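Local coordinates for protein putative ADP-Ribosyltransferase Scabin (Streptomyces scabiei 87.22, PDB 5TLB) that probably transfers ADP-ribose from NAD+ to a target molecule, as a putative ADP-ribosyltransferase of the NAD+-dependent toxin superfamily, at residues A[72-77]-A[134-139]; A[99-104]-A[112-117]. One frame throughout, in Å; residues are numbered along the deposited sequence.

Contact 1 of 2, residues A[72-77]-A[134-139]; sequences CGTLYR and NYYIDA. With NAI (1,4-dihydronicotinamide adenine dinucleotide), chain B.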
loop_
_atom_site.group_PDB
_atom_site.type_symbol
_atom_site.label_atom_id
_atom_site.label_comp_id
_atom_site.label_asym_id
_atom_site.label_seq_id
_atom_site.Cartn_x
_atom_site.Cartn_y
_atom_site.Cartn_z
ATOM N N CYS A 72 -4.586 -0.979 -11.770
ATOM C CA CYS A 72 -4.571 0.376 -11.241
ATOM C C CYS A 72 -5.865 0.690 -10.504
ATOM O O CYS A 72 -6.345 1.829 -10.538
ATOM C CB CYS A 72 -4.317 1.394 -12.360
ATOM S SG CYS A 72 -5.458 1.289 -13.748
ATOM N N GLY A 73 -6.446 -0.317 -9.840
ATOM C CA GLY A 73 -7.587 -0.092 -8.980
ATOM C C GLY A 73 -7.165 0.521 -7.665
ATOM O O GLY A 73 -5.988 0.561 -7.322
ATOM N N THR A 74 -8.152 0.992 -6.911
ATOM C CA THR A 74 -7.873 1.532 -5.584
ATOM C C THR A 74 -7.323 0.443 -4.658
ATOM O O THR A 74 -7.823 -0.687 -4.629
ATOM C CB THR A 74 -9.150 2.123 -4.981
ATOM O OG1 THR A 74 -9.707 3.089 -5.886
ATOM C CG2 THR A 74 -8.870 2.783 -3.620
ATOM N N LEU A 75 -6.287 0.802 -3.908
ATOM C CA LEU A 75 -5.722 -0.036 -2.854
ATOM C C LEU A 75 -5.948 0.666 -1.522
ATOM O O LEU A 75 -6.350 1.837 -1.463
ATOM C CB LEU A 75 -4.221 -0.292 -3.070
ATOM C CG LEU A 75 -3.799 -0.878 -4.411
ATOM C CD1 LEU A 75 -2.276 -0.893 -4.550
ATOM C CD2 LEU A 75 -4.386 -2.273 -4.608
ATOM N N TYR A 76 -5.678 -0.058 -0.439
ATOM C CA TYR A 76 -5.995 0.419 0.899
ATOM C C TYR A 76 -4.852 0.112 1.848
ATOM O O TYR A 76 -4.068 -0.817 1.639
ATOM C CB TYR A 76 -7.299 -0.214 1.410
ATOM C CG TYR A 76 -8.389 -0.110 0.381
ATOM C CD1 TYR A 76 -8.517 -1.072 -0.602
ATOM C CD2 TYR A 76 -9.261 0.973 0.358
ATOM C CE1 TYR A 76 -9.491 -0.977 -1.575
ATOM C CE2 TYR A 76 -10.243 1.078 -0.621
ATOM C CZ TYR A 76 -10.347 0.089 -1.579
ATOM O OH TYR A 76 -11.296 0.147 -2.569
ATOM N N ARG A 77 -4.773 0.911 2.907
ATOM C CA ARG A 77 -3.783 0.667 3.943
ATOM C C ARG A 77 -4.334 1.103 5.291
ATOM O O ARG A 77 -4.795 2.241 5.444
ATOM C CB ARG A 77 -2.485 1.408 3.645
ATOM C CG ARG A 77 -1.479 1.289 4.790
ATOM C CD ARG A 77 -0.140 1.911 4.490
ATOM N NE ARG A 77 0.608 2.025 5.736
ATOM C CZ ARG A 77 1.262 1.027 6.318
ATOM N NH1 ARG A 77 1.886 1.237 7.474
ATOM N NH2 ARG A 77 1.304 -0.176 5.758
ATOM N N ASN A 134 -8.399 3.963 7.536
ATOM C CA ASN A 134 -8.353 3.182 6.298
ATOM C C ASN A 134 -8.000 4.181 5.201
ATOM O O ASN A 134 -8.833 5.002 4.820
ATOM C CB ASN A 134 -9.693 2.501 6.041
ATOM C CG ASN A 134 -9.616 1.426 4.983
ATOM O OD1 ASN A 134 -8.606 0.733 4.838
ATOM N ND2 ASN A 134 -10.703 1.267 4.242
ATOM N N TYR A 135 -6.757 4.135 4.736
ATOM C CA TYR A 135 -6.293 5.013 3.670
ATOM C C TYR A 135 -6.611 4.412 2.316
ATOM O O TYR A 135 -6.586 3.192 2.137
ATOM C CB TYR A 135 -4.793 5.274 3.788
ATOM C CG TYR A 135 -4.480 6.262 4.888
ATOM C CD1 TYR A 135 -4.413 7.618 4.616
ATOM C CD2 TYR A 135 -4.289 5.843 6.203
ATOM C CE1 TYR A 135 -4.144 8.538 5.605
ATOM C CE2 TYR A 135 -4.016 6.772 7.214
ATOM C CZ TYR A 135 -3.948 8.114 6.902
ATOM O OH TYR A 135 -3.686 9.045 7.883
ATOM N N TYR A 136 -6.914 5.301 1.363
ATOM C CA TYR A 136 -7.267 4.964 -0.009
ATOM C C TYR A 136 -6.129 5.429 -0.910
ATOM O O TYR A 136 -5.711 6.591 -0.824
ATOM C CB TYR A 136 -8.577 5.653 -0.443
ATOM C CG TYR A 136 -9.837 5.158 0.240
ATOM C CD1 TYR A 136 -9.903 5.013 1.629
ATOM C CD2 TYR A 136 -10.966 4.827 -0.509
ATOM C CE1 TYR A 136 -11.048 4.575 2.239
ATOM C CE2 TYR A 136 -12.117 4.380 0.102
ATOM C CZ TYR A 136 -12.148 4.253 1.475
ATOM O OH TYR A 136 -13.282 3.797 2.062
ATOM N N ILE A 137 -5.648 4.533 -1.776
ATOM C CA ILE A 137 -4.411 4.711 -2.527
ATOM C C ILE A 137 -4.671 4.440 -4.006
ATOM O O ILE A 137 -5.333 3.457 -4.364
ATOM C CB ILE A 137 -3.314 3.773 -1.983
ATOM C CG1 ILE A 137 -2.948 4.194 -0.548
ATOM C CG2 ILE A 137 -2.070 3.771 -2.889
ATOM C CD1 ILE A 137 -2.224 3.131 0.246
ATOM N N ASP A 138 -4.137 5.313 -4.867
ATOM C CA ASP A 138 -4.223 5.161 -6.324
ATOM C C ASP A 138 -2.795 5.332 -6.826
ATOM O O ASP A 138 -2.375 6.449 -7.143
ATOM C CB ASP A 138 -5.175 6.194 -6.934
ATOM C CG ASP A 138 -5.291 6.093 -8.448
ATOM O OD1 ASP A 138 -4.892 5.055 -9.033
ATOM O OD2 ASP A 138 -5.806 7.080 -9.056
ATOM N N ALA A 139 -2.040 4.235 -6.858
ATOM C CA ALA A 139 -0.617 4.293 -7.129
ATOM C C ALA A 139 -0.262 3.233 -8.158
ATOM O O ALA A 139 -0.819 2.132 -8.115
ATOM C CB ALA A 139 0.208 4.049 -5.848
HETATM P PA NAI B . 3.938 -1.049 9.400
HETATM O O1A NAI B . 5.123 -1.186 10.316
HETATM O O2A NAI B . 3.970 -0.528 7.996
HETATM O O5B NAI B . 2.984 0.163 10.208
HETATM C C5B NAI B . 2.825 -0.173 11.544
HETATM C C4B NAI B . 2.601 1.133 12.286
HETATM O O4B NAI B . 3.861 1.772 12.372
HETATM C C3B NAI B . 1.685 2.097 11.437
HETATM O O3B NAI B . 0.344 1.869 11.796
HETATM C C2B NAI B . 2.182 3.450 11.917
HETATM O O2B NAI B . 1.681 3.794 13.190
HETATM C C1B NAI B . 3.722 3.167 12.109
HETATM N N9A NAI B . 4.544 3.462 10.912
HETATM C C8A NAI B . 4.576 2.828 9.649
HETATM N N7A NAI B . 5.502 3.379 8.825
HETATM C C5A NAI B . 6.106 4.394 9.599
HETATM C C6A NAI B . 7.143 5.327 9.313
HETATM N N6A NAI B . 7.763 5.353 8.105
HETATM N N1A NAI B . 7.540 6.225 10.262
HETATM C C2A NAI B . 6.888 6.154 11.462
HETATM N N3A NAI B . 5.901 5.335 11.876
HETATM C C4A NAI B . 5.527 4.451 10.892
HETATM O O3 NAI B . 3.243 -2.482 9.627
HETATM P PN NAI B . 1.737 -2.586 9.032
HETATM O O1N NAI B . 1.486 -2.039 7.666
HETATM O O2N NAI B . 0.960 -2.318 10.300
HETATM O O5D NAI B . 1.384 -4.254 8.892
HETATM C C5D NAI B . 2.407 -4.862 8.203
HETATM C C4D NAI B . 2.124 -6.340 8.258
HETATM O O4D NAI B . 0.754 -6.507 7.839
HETATM C C3D NAI B . 3.047 -7.053 7.252
HETATM O O3D NAI B . 3.304 -8.340 7.739
HETATM C C2D NAI B . 2.201 -7.065 5.975
HETATM O O2D NAI B . 2.331 -8.259 5.280
HETATM C C1D NAI B . 0.707 -6.997 6.522
HETATM N N1N NAI B . -0.156 -6.096 5.684
HETATM C C2N NAI B . -0.535 -4.810 6.116
HETATM C C3N NAI B . -1.496 -4.109 5.403
HETATM C C7N NAI B . -2.107 -2.897 5.967
HETATM O O7N NAI B . -3.222 -2.457 5.577
HETATM N N7N NAI B . -1.406 -2.197 6.949
HETATM C C4N NAI B . -1.973 -4.552 4.064
HETATM C C5N NAI B . -1.632 -5.967 3.799
HETATM C C6N NAI B . -0.626 -6.576 4.449
HETATM O O HOH W 1 -4.144 2.448 -8.197
#
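One water joins G73 to D138 and A139: its oxygen lies 2.8 Å from G73 O and 2.8 Å from D138 OD1, with a weak bond from A139 N. The same carboxylate oxygen also meets H200, and OD2 meets Y196, so D138 links this end of the ladder to the C-terminal residues. From here the chains run antiparallel, L75 pairing with I137 and R77 with Y135 through two reciprocal backbone bonds each; the straightest, L75 N to I137 O, spans 2.9 Å at 172°. Between them lies the non-hydrogen-bonded pair Y76 and Y136. The CE2 edge of Y76 stands over one face of the Y136 ring, 3.8 Å from its CD2 and displaced toward the rim, an edge-to-face stack with planes at 77°. The Y136 hydroxyl bonds to E185 and H122. On the other side of the sheet, CD1 of I137 packs against CB of R77. R77 reaches the dinucleotide by an extended chain, CG lying trans to the main-chain nitrogen (chi1 174°): NH1 donates to O2A of NAI (2.8 Å) and NH2 to O1N (2.7 Å), one oxygen on each phosphate. NH1 also forms a salt bridge with D79. An arginine on strand 75-79 clamping both phosphates is consistent with the arginine of the R-S-E motif, as in related ADP-ribosyltransferase toxins.

Contact 2 of 2, residues A[99-104]-A[112-117]; sequences GQYDIE and PSPYVS. With NAI (1,4-dihydronicotinamide adenine dinucleotide), chain B.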
loop_
_atom_site.group_PDB
_atom_site.type_symbol
_atom_site.label_atom_id
_atom_site.label_comp_id
_atom_site.label_asym_id
_atom_site.label_seq_id
_atom_site.Cartn_x
_atom_site.Cartn_y
_atom_site.Cartn_z
ATOM N N GLY A 99 16.748 -2.797 5.913
ATOM C CA GLY A 99 15.548 -3.517 6.269
ATOM C C GLY A 99 15.458 -4.877 5.607
ATOM O O GLY A 99 16.313 -5.285 4.820
ATOM N N GLN A 100 14.380 -5.588 5.946
ATOM C CA GLN A 100 14.118 -6.933 5.439
ATOM C C GLN A 100 13.615 -6.853 4.001
ATOM O O GLN A 100 12.455 -6.510 3.765
ATOM C CB GLN A 100 13.086 -7.626 6.327
ATOM C CG GLN A 100 12.713 -9.033 5.887
ATOM C CD GLN A 100 13.925 -9.931 5.750
ATOM O OE1 GLN A 100 14.444 -10.132 4.650
ATOM N NE2 GLN A 100 14.397 -10.459 6.872
ATOM N N TYR A 101 14.474 -7.199 3.040
ATOM C CA TYR A 101 14.083 -7.171 1.635
ATOM C C TYR A 101 13.381 -8.442 1.184
ATOM O O TYR A 101 12.814 -8.458 0.082
ATOM C CB TYR A 101 15.306 -6.926 0.747
ATOM C CG TYR A 101 15.545 -5.468 0.438
ATOM C CD1 TYR A 101 16.161 -4.635 1.365
ATOM C CD2 TYR A 101 15.160 -4.923 -0.783
ATOM C CE1 TYR A 101 16.383 -3.294 1.087
ATOM C CE2 TYR A 101 15.380 -3.587 -1.072
ATOM C CZ TYR A 101 15.992 -2.778 -0.135
ATOM O OH TYR A 101 16.208 -1.447 -0.406
ATOM N N ASP A 102 13.381 -9.492 2.001
ATOM C CA ASP A 102 12.723 -10.736 1.624
ATOM C C ASP A 102 11.235 -10.644 1.938
ATOM O O ASP A 102 10.842 -10.476 3.100
ATOM C CB ASP A 102 13.355 -11.927 2.333
ATOM C CG ASP A 102 12.728 -13.237 1.910
ATOM O OD1 ASP A 102 11.999 -13.841 2.728
ATOM O OD2 ASP A 102 12.923 -13.631 0.739
ATOM N N ILE A 103 10.415 -10.776 0.892
ATOM C CA ILE A 103 8.976 -10.544 1.005
ATOM C C ILE A 103 8.361 -11.465 2.052
ATOM O O ILE A 103 7.702 -11.014 2.991
ATOM C CB ILE A 103 8.296 -10.736 -0.363
ATOM C CG1 ILE A 103 8.828 -9.724 -1.394
ATOM C CG2 ILE A 103 6.781 -10.667 -0.225
ATOM C CD1 ILE A 103 8.472 -8.303 -1.116
ATOM N N GLU A 104 8.541 -12.776 1.891
ATOM C CA GLU A 104 7.870 -13.707 2.792
ATOM C C GLU A 104 8.331 -13.526 4.234
ATOM O O GLU A 104 7.526 -13.638 5.166
ATOM C CB GLU A 104 8.096 -15.150 2.343
ATOM C CG GLU A 104 7.232 -16.115 3.135
ATOM C CD GLU A 104 7.110 -17.480 2.500
ATOM O OE1 GLU A 104 7.842 -17.765 1.526
ATOM O OE2 GLU A 104 6.271 -18.267 2.993
ATOM N N PRO A 112 11.233 -4.094 10.345
ATOM C CA PRO A 112 11.546 -2.930 9.504
ATOM C C PRO A 112 12.034 -3.360 8.129
ATOM O O PRO A 112 12.877 -4.253 8.001
ATOM C CB PRO A 112 12.636 -2.203 10.297
ATOM C CG PRO A 112 12.348 -2.556 11.708
ATOM C CD PRO A 112 11.854 -3.984 11.677
ATOM N N SER A 113 11.497 -2.713 7.099
ATOM C CA SER A 113 11.650 -3.188 5.732
ATOM C C SER A 113 11.621 -1.996 4.793
ATOM O O SER A 113 11.249 -0.884 5.191
ATOM C CB SER A 113 10.530 -4.161 5.361
ATOM O OG SER A 113 9.392 -3.427 4.946
ATOM N N PRO A 114 12.003 -2.196 3.530
ATOM C CA PRO A 114 11.854 -1.139 2.523
ATOM C C PRO A 114 10.444 -0.996 1.978
ATOM O O PRO A 114 10.221 -0.143 1.107
ATOM C CB PRO A 114 12.812 -1.601 1.421
ATOM C CG PRO A 114 12.728 -3.079 1.481
ATOM C CD PRO A 114 12.655 -3.392 2.963
ATOM N N TYR A 115 9.500 -1.808 2.454
ATOM C CA TYR A 115 8.161 -1.890 1.885
ATOM C C TYR A 115 7.141 -1.143 2.730
ATOM O O TYR A 115 7.216 -1.117 3.962
ATOM C CB TYR A 115 7.713 -3.348 1.764
ATOM C CG TYR A 115 8.681 -4.227 1.018
ATOM C CD1 TYR A 115 8.863 -4.090 -0.348
ATOM C CD2 TYR A 115 9.388 -5.218 1.676
ATOM C CE1 TYR A 115 9.760 -4.899 -1.039
ATOM C CE2 TYR A 115 10.278 -6.034 1.001
ATOM C CZ TYR A 115 10.468 -5.867 -0.357
ATOM O OH TYR A 115 11.352 -6.684 -1.027
ATOM N N VAL A 116 6.160 -0.560 2.047
ATOM C CA VAL A 116 4.913 -0.138 2.669
ATOM C C VAL A 116 3.823 -1.079 2.184
ATOM O O VAL A 116 3.620 -1.242 0.974
ATOM C CB VAL A 116 4.575 1.322 2.353
ATOM C CG1 VAL A 116 3.178 1.660 2.863
ATOM C CG2 VAL A 116 5.613 2.240 2.981
ATOM N N SER A 117 3.123 -1.690 3.132
ATOM C CA SER A 117 2.089 -2.671 2.826
ATOM C C SER A 117 0.762 -1.998 2.521
ATOM O O SER A 117 0.369 -1.037 3.189
ATOM C CB SER A 117 1.910 -3.636 4.000
ATOM O OG SER A 117 3.013 -4.519 4.085
HETATM P PA NAI B . 3.938 -1.049 9.400
HETATM O O1A NAI B . 5.123 -1.186 10.316
HETATM O O2A NAI B . 3.970 -0.528 7.996
HETATM O O5B NAI B . 2.984 0.163 10.208
HETATM C C5B NAI B . 2.825 -0.173 11.544
HETATM C C4B NAI B . 2.601 1.133 12.286
HETATM O O4B NAI B . 3.861 1.772 12.372
HETATM C C3B NAI B . 1.685 2.097 11.437
HETATM O O3B NAI B . 0.344 1.869 11.796
HETATM C C2B NAI B . 2.182 3.450 11.917
HETATM O O2B NAI B . 1.681 3.794 13.190
HETATM C C1B NAI B . 3.722 3.167 12.109
HETATM N N9A NAI B . 4.544 3.462 10.912
HETATM C C8A NAI B . 4.576 2.828 9.649
HETATM N N7A NAI B . 5.502 3.379 8.825
HETATM C C5A NAI B . 6.106 4.394 9.599
HETATM C C6A NAI B . 7.143 5.327 9.313
HETATM N N6A NAI B . 7.763 5.353 8.105
HETATM N N1A NAI B . 7.540 6.225 10.262
HETATM C C2A NAI B . 6.888 6.154 11.462
HETATM N N3A NAI B . 5.901 5.335 11.876
HETATM C C4A NAI B . 5.527 4.451 10.892
HETATM O O3 NAI B . 3.243 -2.482 9.627
HETATM P PN NAI B . 1.737 -2.586 9.032
HETATM O O1N NAI B . 1.486 -2.039 7.666
HETATM O O2N NAI B . 0.960 -2.318 10.300
HETATM O O5D NAI B . 1.384 -4.254 8.892
HETATM C C5D NAI B . 2.407 -4.862 8.203
HETATM C C4D NAI B . 2.124 -6.340 8.258
HETATM O O4D NAI B . 0.754 -6.507 7.839
HETATM C C3D NAI B . 3.047 -7.053 7.252
HETATM O O3D NAI B . 3.304 -8.340 7.739
HETATM C C2D NAI B . 2.201 -7.065 5.975
HETATM O O2D NAI B . 2.331 -8.259 5.280
HETATM C C1D NAI B . 0.707 -6.997 6.522
HETATM N N1N NAI B . -0.156 -6.096 5.684
HETATM C C2N NAI B . -0.535 -4.810 6.116
HETATM C C3N NAI B . -1.496 -4.109 5.403
HETATM C C7N NAI B . -2.107 -2.897 5.967
HETATM O O7N NAI B . -3.222 -2.457 5.577
HETATM N N7N NAI B . -1.406 -2.197 6.949
HETATM C C4N NAI B . -1.973 -4.552 4.064
HETATM C C5N NAI B . -1.632 -5.967 3.799
HETATM C C6N NAI B . -0.626 -6.576 4.449
#
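Strand 115-119, which carries S117, probably the serine of an R-S-E ADP-ribosyltransferase site, is led in by P112 to P114; this lead-in and Y115 pack on G99 to Y101 and on I103, at the start of helix 103-108. The loops are first tied by Q100 N, which gives a nearly straight bond to a lone pair of P112 O (2.9 Å, 165°). Next comes P114, whose CG stands 3.5 Å above the centroid of the Y101 ring, almost on the ring normal, in a CH-pi contact. The same CG also covers one face of the Y115 ring, while CD1 of I103 presses on the opposite face, 3.2 Å from CZ, so the tyrosine is tightly sandwiched between proline and isoleucine. With CG anti to its carbonyl carbon (chi1 -53°), Y115 points its hydroxyl across to the loop and donates to Y101 O at 2.6 Å; that carbonyl oxygen lies at the ring edge, near its plane. Each segment is also braced internally: Q100 OE1 accepts from D102 N, and S113 OG accepts from Y115 N in an ST turn. D102 is the N-cap of the helix, its carboxylate also bonded to S105 and T63. The Y101 hydroxyl bonds to V96 O and D58 N, and R61 makes a cation-pi contact with the ring. A short phenol bond inside an apolar sandwich suggests that the Y115 ring is restrained and that the phenol supplies Y101 O with a short hydrogen bond.

Contact 2 is nested in the loop closed by contact 1, and their centres lie about 19 Å apart, yet they touch beside the dinucleotide, through R77 and residues 116-117. R77 NH2 is 2.9 Å from S117 O, a probable hydrogen bond that lets the phosphate-binding arginine also hold the serine strand, and R77 CD packs 3.7 Å from V116 CG1. The two contacts thus serve different parts of one ligand: 72-77 supplies the arginine at the pyrophosphate, whereas in 112-117 S117 OG lies in contact with C2D of the nicotinamide ribose (3.3 Å) and is hydrogen-bonded to E160, which itself binds the ligand. This is consistent with an R-S-E site, here occupied by NADH, the reduced form of the presumed substrate NAD+.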